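Local coordinates for protein acyl-coenzyme A oxidase 3 (Yarrowia lipolytica, PDB 5YS9) that oxidises acyl-CoA substrates of various chain lengths to trans-2-enoyl-CoA with FAD and oxygen, releasing hydrogen peroxide in peroxisomal fatty acid beta-oxidation, at residues 353-358 against 424-429; 318-323 against 439-444. One frame throughout, in Å; residues are numbered along the deposited sequence.

Contact 1 of 2, residues 353-358 against 424-429. With FAD (flavin-adenine dinucleotide), chain D.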
ATOM      1  N   ARG A 353       7.156 -17.600   5.883  1.00 34.19           N
ATOM      2  CA  ARG A 353       7.945 -16.726   5.021  1.00 33.48           C
ATOM      3  C   ARG A 353       7.349 -15.341   4.836  1.00 34.22           C
ATOM      4  O   ARG A 353       8.060 -14.371   4.700  1.00 32.42           O
ATOM      5  CB  ARG A 353       8.178 -17.367   3.664  1.00 33.26           C
ATOM      6  CG  ARG A 353       9.312 -18.357   3.640  1.00 34.05           C
ATOM      7  CD  ARG A 353       9.341 -19.089   2.326  1.00 36.14           C
ATOM      8  NE  ARG A 353      10.577 -19.817   2.138  1.00 36.08           N
ATOM      9  CZ  ARG A 353      11.692 -19.278   1.687  1.00 35.44           C
ATOM     10  NH1 ARG A 353      11.730 -18.004   1.369  1.00 37.36           N
ATOM     11  NH2 ARG A 353      12.761 -20.019   1.547  1.00 39.02           N
ATOM     12  N   ARG A 354       6.036 -15.265   4.759  1.00 38.58           N
ATOM     13  CA  ARG A 354       5.365 -13.982   4.675  1.00 35.91           C
ATOM     14  C   ARG A 354       5.554 -13.108   5.900  1.00 35.57           C
ATOM     15  O   ARG A 354       5.726 -11.918   5.769  1.00 34.09           O
ATOM     16  CB  ARG A 354       3.875 -14.172   4.448  1.00 36.22           C
ATOM     17  CG  ARG A 354       3.513 -14.858   3.157  1.00 41.29           C
ATOM     18  CD  ARG A 354       2.393 -14.110   2.474  1.00 41.69           C
ATOM     19  NE  ARG A 354       1.132 -14.807   2.598  1.00 42.27           N
ATOM     20  CZ  ARG A 354      -0.029 -14.219   2.817  1.00 36.97           C
ATOM     21  NH1 ARG A 354      -1.112 -14.951   2.915  1.00 33.54           N
ATOM     22  NH2 ARG A 354      -0.102 -12.913   2.928  1.00 40.09           N
ATOM     23  N   LEU A 355       5.478 -13.687   7.087  1.00 32.96           N
ATOM     24  CA  LEU A 355       5.465 -12.891   8.298  1.00 31.76           C
ATOM     25  C   LEU A 355       6.713 -12.903   9.152  1.00 34.14           C
ATOM     26  O   LEU A 355       7.074 -11.900   9.728  1.00 34.61           O
ATOM     27  CB  LEU A 355       4.275 -13.278   9.166  1.00 34.52           C
ATOM     28  CG  LEU A 355       2.876 -13.160   8.583  1.00 37.65           C
ATOM     29  CD1 LEU A 355       1.864 -13.617   9.607  1.00 34.56           C
ATOM     30  CD2 LEU A 355       2.591 -11.744   8.133  1.00 39.33           C
ATOM     31  N   LEU A 356       7.371 -14.040   9.262  1.00 37.19           N
ATOM     32  CA  LEU A 356       8.482 -14.126  10.241  1.00 38.00           C
ATOM     33  C   LEU A 356       9.705 -13.231   9.911  1.00 35.17           C
ATOM     34  O   LEU A 356      10.308 -12.681  10.829  1.00 34.45           O
ATOM     35  CB  LEU A 356       8.889 -15.565  10.498  1.00 36.12           C
ATOM     36  CG  LEU A 356       7.772 -16.418  11.096  1.00 38.96           C
ATOM     37  CD1 LEU A 356       8.274 -17.843  11.305  1.00 39.82           C
ATOM     38  CD2 LEU A 356       7.191 -15.882  12.397  1.00 36.62           C
ATOM     39  N   PRO A 357      10.030 -13.050   8.606  1.00 33.75           N
ATOM     40  CA  PRO A 357      11.105 -12.129   8.221  1.00 34.41           C
ATOM     41  C   PRO A 357      10.787 -10.686   8.592  1.00 39.06           C
ATOM     42  O   PRO A 357      11.686  -9.928   8.987  1.00 38.87           O
ATOM     43  CB  PRO A 357      11.194 -12.297   6.710  1.00 33.83           C
ATOM     44  CG  PRO A 357      10.708 -13.674   6.461  1.00 33.97           C
ATOM     45  CD  PRO A 357       9.598 -13.869   7.458  1.00 34.81           C
ATOM     46  N   LEU A 358       9.498 -10.351   8.532  1.00 37.19           N
ATOM     47  CA  LEU A 358       9.044  -9.017   8.815  1.00 35.11           C
ATOM     48  C   LEU A 358       9.059  -8.787  10.314  1.00 35.28           C
ATOM     49  O   LEU A 358       9.325  -7.682  10.756  1.00 36.13           O
ATOM     50  CB  LEU A 358       7.659  -8.779   8.202  1.00 36.63           C
ATOM     51  CG  LEU A 358       7.567  -9.034   6.666  1.00 37.06           C
ATOM     52  CD1 LEU A 358       6.188  -8.820   6.077  1.00 35.15           C
ATOM     53  CD2 LEU A 358       8.530  -8.129   5.951  1.00 37.84           C
ATOM     54  N   ASP A 424       0.802  -3.371   5.172  1.00 33.64           N
ATOM     55  CA  ASP A 424       0.088  -3.879   4.037  1.00 34.29           C
ATOM     56  C   ASP A 424       0.091  -5.395   3.985  1.00 35.57           C
ATOM     57  O   ASP A 424      -0.941  -5.993   3.761  1.00 36.99           O
ATOM     58  CB  ASP A 424       0.659  -3.339   2.730  1.00 35.22           C
ATOM     59  CG  ASP A 424      -0.278  -3.582   1.574  1.00 35.81           C
ATOM     60  OD1 ASP A 424      -1.313  -2.926   1.551  1.00 34.26           O
ATOM     61  OD2 ASP A 424      -0.019  -4.439   0.725  1.00 37.73           O
ATOM     62  N   GLN A 425       1.259  -5.996   4.167  1.00 37.46           N
ATOM     63  CA  GLN A 425       1.424  -7.464   4.198  1.00 39.95           C
ATOM     64  C   GLN A 425       0.692  -8.132   5.341  1.00 35.54           C
ATOM     65  O   GLN A 425       0.076  -9.154   5.134  1.00 34.75           O
ATOM     66  CB  GLN A 425       2.907  -7.833   4.324  1.00 44.56           C
ATOM     67  CG  GLN A 425       3.677  -7.732   3.020  1.00 50.09           C
ATOM     68  CD  GLN A 425       3.352  -8.862   2.076  1.00 59.09           C
ATOM     69  OE1 GLN A 425       3.358  -8.667   0.874  1.00 61.40           O
ATOM     70  NE2 GLN A 425       3.074 -10.064   2.618  1.00 65.89           N
ATOM     71  N   CYS A 426       0.758  -7.541   6.517  1.00 34.62           N
ATOM     72  CA  CYS A 426       0.082  -8.087   7.666  1.00 36.46           C
ATOM     73  C   CYS A 426      -1.406  -8.093   7.420  1.00 39.02           C
ATOM     74  O   CYS A 426      -2.099  -8.994   7.845  1.00 40.08           O
ATOM     75  CB  CYS A 426       0.446  -7.336   8.937  1.00 36.96           C
ATOM     76  SG  CYS A 426       2.047  -7.806   9.596  1.00 40.59           S
ATOM     77  N   ARG A 427      -1.898  -7.078   6.732  1.00 39.50           N
ATOM     78  CA  ARG A 427      -3.301  -7.046   6.410  1.00 39.16           C
ATOM     79  C   ARG A 427      -3.687  -8.193   5.498  1.00 37.18           C
ATOM     80  O   ARG A 427      -4.680  -8.850   5.724  1.00 38.04           O
ATOM     81  CB  ARG A 427      -3.684  -5.709   5.781  1.00 39.46           C
ATOM     82  CG  ARG A 427      -5.020  -5.711   5.060  1.00 36.04           C
ATOM     83  CD  ARG A 427      -5.295  -4.420   4.329  1.00 37.19           C
ATOM     84  NE  ARG A 427      -4.498  -4.222   3.129  1.00 37.73           N
ATOM     85  CZ  ARG A 427      -4.526  -4.997   2.060  1.00 42.79           C
ATOM     86  NH1 ARG A 427      -3.768  -4.723   1.029  1.00 52.11           N
ATOM     87  NH2 ARG A 427      -5.305  -6.043   2.015  1.00 54.70           N
ATOM     88  N   GLN A 428      -2.885  -8.445   4.483  1.00 33.98           N
ATOM     89  CA  GLN A 428      -3.196  -9.499   3.542  1.00 33.90           C
ATOM     90  C   GLN A 428      -3.167 -10.843   4.227  1.00 33.09           C
ATOM     91  O   GLN A 428      -3.986 -11.699   3.971  1.00 31.61           O
ATOM     92  CB  GLN A 428      -2.248  -9.461   2.361  1.00 34.40           C
ATOM     93  CG  GLN A 428      -2.704  -8.516   1.278  1.00 35.95           C
ATOM     94  CD  GLN A 428      -1.629  -8.218   0.276  1.00 37.32           C
ATOM     95  OE1 GLN A 428      -1.591  -8.796  -0.794  1.00 38.91           O
ATOM     96  NE2 GLN A 428      -0.753  -7.315   0.617  1.00 31.55           N
ATOM     97  N   ALA A 429      -2.203 -11.002   5.114  1.00 32.46           N
ATOM     98  CA  ALA A 429      -2.056 -12.212   5.929  1.00 33.81           C
ATOM     99  C   ALA A 429      -3.255 -12.559   6.816  1.00 31.73           C
ATOM    100  O   ALA A 429      -3.333 -13.674   7.292  1.00 31.72           O
ATOM    101  CB  ALA A 429      -0.795 -12.146   6.782  1.00 34.08           C
TER
HETATM  102  PA  FAD D 801      -8.346 -17.343   4.588  1.00 56.81           P
HETATM  103  O1A FAD D 801      -8.833 -18.170   3.459  1.00 54.66           O
HETATM  104  O2A FAD D 801      -8.299 -17.886   5.963  1.00 56.38           O
HETATM  105  O5B FAD D 801      -6.885 -16.813   4.330  1.00 61.91           O
HETATM  106  C5B FAD D 801      -6.351 -15.931   5.306  1.00 57.00           C
HETATM  107  C4B FAD D 801      -4.864 -15.829   5.095  1.00 57.70           C
HETATM  108  O4B FAD D 801      -4.291 -17.118   5.267  1.00 59.13           O
HETATM  109  C3B FAD D 801      -4.616 -15.413   3.669  1.00 58.11           C
HETATM  110  O3B FAD D 801      -3.600 -14.430   3.621  1.00 52.66           O
HETATM  111  C2B FAD D 801      -4.097 -16.645   2.996  1.00 56.35           C
HETATM  112  O2B FAD D 801      -3.125 -16.289   2.020  1.00 50.79           O
HETATM  113  C1B FAD D 801      -3.523 -17.461   4.131  1.00 57.28           C
HETATM  114  N9A FAD D 801      -3.761 -18.853   3.751  1.00 66.31           N
HETATM  115  C8A FAD D 801      -4.941 -19.478   3.776  1.00 62.99           C
HETATM  116  N7A FAD D 801      -4.809 -20.740   3.331  1.00 68.09           N
HETATM  117  C5A FAD D 801      -3.528 -20.931   2.998  1.00 66.01           C
HETATM  118  C6A FAD D 801      -2.716 -22.034   2.457  1.00 62.96           C
HETATM  119  N6A FAD D 801      -3.252 -23.234   2.172  1.00 59.90           N
HETATM  120  N1A FAD D 801      -1.414 -21.801   2.260  1.00 62.58           N
HETATM  121  C2A FAD D 801      -0.862 -20.616   2.540  1.00 65.85           C
HETATM  122  N3A FAD D 801      -1.531 -19.572   3.029  1.00 57.85           N
HETATM  123  C4A FAD D 801      -2.843 -19.673   3.271  1.00 63.52           C
HETATM  124  N1  FAD D 801     -17.929 -13.396   0.435  1.00 37.15           N
HETATM  125  C2  FAD D 801     -19.143 -13.703  -0.041  1.00 34.21           C
HETATM  126  O2  FAD D 801     -19.476 -14.881  -0.069  1.00 33.07           O
HETATM  127  N3  FAD D 801     -19.996 -12.797  -0.499  1.00 32.60           N
HETATM  128  C4  FAD D 801     -19.706 -11.515  -0.510  1.00 32.61           C
HETATM  129  O4  FAD D 801     -20.518 -10.707  -0.935  1.00 35.76           O
HETATM  130  C4X FAD D 801     -18.401 -11.083  -0.005  1.00 35.29           C
HETATM  131  N5  FAD D 801     -18.047  -9.798   0.008  1.00 38.16           N
HETATM  132  C5X FAD D 801     -16.856  -9.430   0.486  1.00 38.28           C
HETATM  133  C6  FAD D 801     -16.540  -8.089   0.503  1.00 40.96           C
HETATM  134  C7  FAD D 801     -15.324  -7.685   0.991  1.00 39.97           C
HETATM  135  C7M FAD D 801     -14.978  -6.230   0.995  1.00 43.98           C
HETATM  136  C8  FAD D 801     -14.370  -8.690   1.501  1.00 41.83           C
HETATM  137  C8M FAD D 801     -13.043  -8.260   2.033  1.00 46.05           C
HETATM  138  C9  FAD D 801     -14.684 -10.029   1.480  1.00 41.92           C
HETATM  139  C9A FAD D 801     -15.903 -10.440   0.996  1.00 38.72           C
HETATM  140  N10 FAD D 801     -16.244 -11.801   0.971  1.00 37.29           N
HETATM  141  C10 FAD D 801     -17.502 -12.134   0.483  1.00 35.45           C
HETATM  142  C1' FAD D 801     -15.354 -12.849   1.472  1.00 42.46           C
HETATM  143  C2' FAD D 801     -14.065 -13.043   0.672  1.00 45.12           C
HETATM  144  O2' FAD D 801     -14.317 -13.831  -0.485  1.00 42.19           O
HETATM  145  C3' FAD D 801     -12.991 -13.706   1.536  1.00 46.35           C
HETATM  146  O3' FAD D 801     -12.402 -12.700   2.332  1.00 44.76           O
HETATM  147  C4' FAD D 801     -11.866 -14.385   0.771  1.00 48.67           C
HETATM  148  O4' FAD D 801     -12.418 -15.037  -0.363  1.00 50.27           O
HETATM  149  C5' FAD D 801     -11.178 -15.472   1.582  1.00 50.95           C
HETATM  150  O5' FAD D 801     -10.253 -15.009   2.553  1.00 52.52           O
HETATM  151  P   FAD D 801     -10.414 -15.452   4.075  1.00 55.76           P
HETATM  152  O1P FAD D 801     -10.748 -14.270   4.902  1.00 63.04           O
HETATM  153  O2P FAD D 801     -11.313 -16.622   4.110  1.00 59.58           O
HETATM  154  O3P FAD D 801      -8.970 -15.875   4.574  1.00 63.61           O
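Arg354 reaches past Gln425 to the backbone of Gln428 and Ala429, where its NH2 lies 3.6 Å from Ala429 N and the edge of the guanidinium meets the carbonyl carbon of Gln428. The chain is bent at chi2 (-134°) and again at chi3, which carries NH1 on to the adenosine ribose of FAD. There Arg354 NH1 donates to FAD O3B at 2.6 Å, with FAD O2B equally near at the guanidinium edge, and O3B in turn donates to Gln428 O at 2.8 Å, so a single oxygen ties both helices to the cofactor. Arginine suits this place because its length and several N-H groups bring it from its own helix to the ribose hydroxyls. The Gln425 amide stands nearly upright to the guanidinium, their planes 83° apart, with NE2 4.1 Å from Arg354 CD. Apolar groups fill the rest: Leu355 CD2 rests 3.7 Å from Ala429 CB and also meets Cys426 SG, while Leu358 CD1 lies against Gln425 CB at 3.8 Å. Gln428 OE1 accepts from Trp417 of the second subunit, whose Ser169 and Asp457 also bind the FAD. This is the adenosine end of the FAD site at the dimer interface, built on C-alpha1 domain helices.

Contact 2 of 2, residues 318-323 against 439-444; sequences QRFITI and NGFGQA
Gly440 takes a backbone phi of 85° and presents a bare CA 4.0 Å from Arg319 NH2. Glycine suits this N-cap of helix 441-448 because a positive phi is easy for it and because a CB would collide with that nitrogen and crowd Phe320 CE1. Arg319 comes in extended, its NE hydrogen-bonded to Ile644 O, and Phe320 CZ lies over the centre of its guanidinium, 3.3 Å above the plane. With CG anti to its carbonyl carbon (chi1 -60°), the Phe320 ring projects from helix 300-330 across the glycine, CE1 lying 3.7 Å from Gly440 C. Ala444 CB adjoins the ring near CE2, though how closely is doubtful. Phe441 meets the same ring obliquely, planes at 45° and centroids 5.4 Å apart, and Phe320 CD1 approaches Phe441 CD1 and CE1, both at 3.6 Å. Beyond it, the CG2 branch of Ile323 touches Phe441 CZ at 3.6 Å, while Asn439 O sits over a face of the Phe441 ring, toward its rim. A valine in place of Phe320 would probably leave Phe441 and the Gly440 backbone without their ring partner and take away the carbon that lies over the Arg319 guanidinium. The aromatic and aliphatic groups thus dock the start of a short helix, through its glycine N-cap, onto a long helix of the C-alpha1 helical domain.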
ATOM      1  N   GLN A 318       5.444  -3.197  14.990  1.00 30.77           N
ATOM      2  CA  GLN A 318       5.262  -4.205  16.027  1.00 32.16           C
ATOM      3  C   GLN A 318       3.779  -4.524  16.323  1.00 33.57           C
ATOM      4  O   GLN A 318       3.408  -5.655  16.718  1.00 30.75           O
ATOM      5  CB  GLN A 318       5.969  -3.771  17.316  1.00 33.14           C
ATOM      6  CG  GLN A 318       5.449  -2.458  17.890  1.00 35.49           C
ATOM      7  CD  GLN A 318       6.026  -2.081  19.251  1.00 33.84           C
ATOM      8  OE1 GLN A 318       6.734  -2.831  19.876  1.00 32.94           O
ATOM      9  NE2 GLN A 318       5.687  -0.907  19.704  1.00 33.95           N
ATOM     10  N   ARG A 319       2.938  -3.521  16.143  1.00 34.44           N
ATOM     11  CA  ARG A 319       1.513  -3.653  16.403  1.00 34.90           C
ATOM     12  C   ARG A 319       0.914  -4.615  15.374  1.00 32.14           C
ATOM     13  O   ARG A 319       0.242  -5.583  15.729  1.00 26.38           O
ATOM     14  CB  ARG A 319       0.867  -2.281  16.320  1.00 34.43           C
ATOM     15  CG  ARG A 319      -0.582  -2.185  16.784  1.00 36.33           C
ATOM     16  CD  ARG A 319      -1.192  -0.830  16.381  1.00 36.69           C
ATOM     17  NE  ARG A 319      -2.633  -0.935  16.142  1.00 36.29           N
ATOM     18  CZ  ARG A 319      -3.395  -0.007  15.571  1.00 34.03           C
ATOM     19  NH1 ARG A 319      -2.882   1.135  15.129  1.00 30.78           N
ATOM     20  NH2 ARG A 319      -4.694  -0.257  15.426  1.00 33.71           N
ATOM     21  N   PHE A 320       1.096  -4.294  14.115  1.00 31.20           N
ATOM     22  CA  PHE A 320       0.555  -5.081  13.028  1.00 33.94           C
ATOM     23  C   PHE A 320       1.144  -6.462  12.835  1.00 36.57           C
ATOM     24  O   PHE A 320       0.442  -7.401  12.534  1.00 41.65           O
ATOM     25  CB  PHE A 320       0.444  -4.222  11.781  1.00 31.61           C
ATOM     26  CG  PHE A 320      -0.452  -3.056  12.002  1.00 30.63           C
ATOM     27  CD1 PHE A 320      -1.812  -3.222  11.987  1.00 29.63           C
ATOM     28  CD2 PHE A 320       0.058  -1.836  12.353  1.00 30.94           C
ATOM     29  CE1 PHE A 320      -2.648  -2.172  12.243  1.00 33.81           C
ATOM     30  CE2 PHE A 320      -0.770  -0.782  12.620  1.00 30.96           C
ATOM     31  CZ  PHE A 320      -2.127  -0.952  12.567  1.00 33.38           C
ATOM     32  N   ILE A 321       2.440  -6.572  13.028  1.00 35.66           N
ATOM     33  CA  ILE A 321       3.080  -7.859  13.020  1.00 35.89           C
ATOM     34  C   ILE A 321       2.555  -8.701  14.164  1.00 33.42           C
ATOM     35  O   ILE A 321       2.403  -9.891  14.023  1.00 33.79           O
ATOM     36  CB  ILE A 321       4.617  -7.769  12.986  1.00 36.73           C
ATOM     37  CG1 ILE A 321       5.206  -9.076  12.494  1.00 36.86           C
ATOM     38  CG2 ILE A 321       5.190  -7.473  14.350  1.00 38.53           C
ATOM     39  CD1 ILE A 321       4.898  -9.404  11.064  1.00 36.54           C
ATOM     40  N   THR A 322       2.312  -8.085  15.309  1.00 32.63           N
ATOM     41  CA  THR A 322       1.669  -8.798  16.391  1.00 32.52           C
ATOM     42  C   THR A 322       0.239  -9.215  16.081  1.00 32.45           C
ATOM     43  O   THR A 322      -0.133 -10.339  16.325  1.00 35.17           O
ATOM     44  CB  THR A 322       1.725  -8.028  17.716  1.00 33.19           C
ATOM     45  OG1 THR A 322       3.075  -7.764  18.053  1.00 31.47           O
ATOM     46  CG2 THR A 322       1.133  -8.833  18.808  1.00 34.68           C
ATOM     47  N   ILE A 323      -0.549  -8.327  15.500  1.00 34.72           N
ATOM     48  CA  ILE A 323      -1.926  -8.691  15.058  1.00 30.53           C
ATOM     49  C   ILE A 323      -1.906  -9.902  14.113  1.00 28.40           C
ATOM     50  O   ILE A 323      -2.624 -10.922  14.362  1.00 27.12           O
ATOM     51  CB  ILE A 323      -2.658  -7.501  14.403  1.00 30.40           C
ATOM     52  CG1 ILE A 323      -3.006  -6.468  15.482  1.00 29.00           C
ATOM     53  CG2 ILE A 323      -3.918  -7.957  13.665  1.00 30.01           C
ATOM     54  CD1 ILE A 323      -3.264  -5.091  14.889  1.00 31.39           C
ATOM     55  N   ASN A 439      -9.839  -3.855  12.621  1.00 30.00           N
ATOM     56  CA  ASN A 439      -8.547  -4.454  12.790  1.00 30.80           C
ATOM     57  C   ASN A 439      -7.377  -3.519  12.430  1.00 32.01           C
ATOM     58  O   ASN A 439      -6.246  -3.931  12.505  1.00 34.28           O
ATOM     59  CB  ASN A 439      -8.511  -5.782  12.084  1.00 32.26           C
ATOM     60  CG  ASN A 439      -9.435  -6.781  12.743  1.00 32.60           C
ATOM     61  OD1 ASN A 439      -9.383  -6.946  13.965  1.00 31.04           O
ATOM     62  ND2 ASN A 439     -10.313  -7.416  11.963  1.00 31.48           N
ATOM     63  N   GLY A 440      -7.663  -2.261  12.062  1.00 31.79           N
ATOM     64  CA  GLY A 440      -6.699  -1.170  12.062  1.00 31.21           C
ATOM     65  C   GLY A 440      -5.831  -1.004  10.841  1.00 31.31           C
ATOM     66  O   GLY A 440      -5.326   0.096  10.589  1.00 35.75           O
ATOM     67  N   PHE A 441      -5.652  -2.064  10.066  1.00 31.05           N
ATOM     68  CA  PHE A 441      -4.794  -2.002   8.878  1.00 29.60           C
ATOM     69  C   PHE A 441      -5.078  -0.801   7.963  1.00 29.08           C
ATOM     70  O   PHE A 441      -4.159  -0.098   7.559  1.00 35.69           O
ATOM     71  CB  PHE A 441      -4.891  -3.287   8.076  1.00 31.80           C
ATOM     72  CG  PHE A 441      -4.537  -4.534   8.853  1.00 33.78           C
ATOM     73  CD1 PHE A 441      -3.215  -4.839   9.135  1.00 34.38           C
ATOM     74  CD2 PHE A 441      -5.530  -5.419   9.276  1.00 37.86           C
ATOM     75  CE1 PHE A 441      -2.891  -5.966   9.849  1.00 34.82           C
ATOM     76  CE2 PHE A 441      -5.206  -6.572   9.984  1.00 36.00           C
ATOM     77  CZ  PHE A 441      -3.885  -6.839  10.259  1.00 36.64           C
ATOM     78  N   GLY A 442      -6.340  -0.555   7.644  1.00 32.65           N
ATOM     79  CA  GLY A 442      -6.759   0.459   6.647  1.00 26.88           C
ATOM     80  C   GLY A 442      -6.337   1.831   7.098  1.00 25.84           C
ATOM     81  O   GLY A 442      -5.596   2.547   6.377  1.00 25.95           O
ATOM     82  N   GLN A 443      -6.741   2.173   8.319  1.00 25.11           N
ATOM     83  CA  GLN A 443      -6.463   3.487   8.882  1.00 27.14           C
ATOM     84  C   GLN A 443      -4.938   3.698   9.167  1.00 29.18           C
ATOM     85  O   GLN A 443      -4.313   4.735   8.787  1.00 29.51           O
ATOM     86  CB  GLN A 443      -7.316   3.790  10.133  1.00 25.76           C
ATOM     87  CG  GLN A 443      -7.491   5.296  10.372  1.00 27.98           C
ATOM     88  CD  GLN A 443      -8.016   6.116   9.125  1.00 30.79           C
ATOM     89  OE1 GLN A 443      -7.226   6.838   8.481  1.00 35.65           O
ATOM     90  NE2 GLN A 443      -9.314   6.039   8.820  1.00 26.57           N
ATOM     91  N   ALA A 444      -4.323   2.713   9.792  1.00 28.02           N
ATOM     92  CA  ALA A 444      -2.892   2.766   9.974  1.00 28.24           C
ATOM     93  C   ALA A 444      -2.110   2.950   8.627  1.00 27.83           C
ATOM     94  O   ALA A 444      -1.197   3.742   8.551  1.00 27.31           O
ATOM     95  CB  ALA A 444      -2.479   1.514  10.673  1.00 29.98           C
TER

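Both contacts lie in the C-alpha1 domain, their centres 11 Å apart, and along the chain contact 1 is nested within the loop that contact 2 closes. All seven touching residues of contact 2 are buried, against five of seven in contact 1, where Gln425 and Leu358 are partly exposed. They share no helix but adjoin: Cys426 SG packs 3.4 Å from Phe320 O, and Arg427 CB lies against Phe441 CG at the same distance. Helices 300-330, 349-385, 391-428 and 441-448 are thereby joined in one packed group. Contact 1 faces the cofactor and the second subunit, so an arginine and backbone groups carry it beside leucine packing. Contact 2 relies instead on phenylalanines, an isoleucine and small residues, its one charged side chain satisfied from neighbouring parts of the chain.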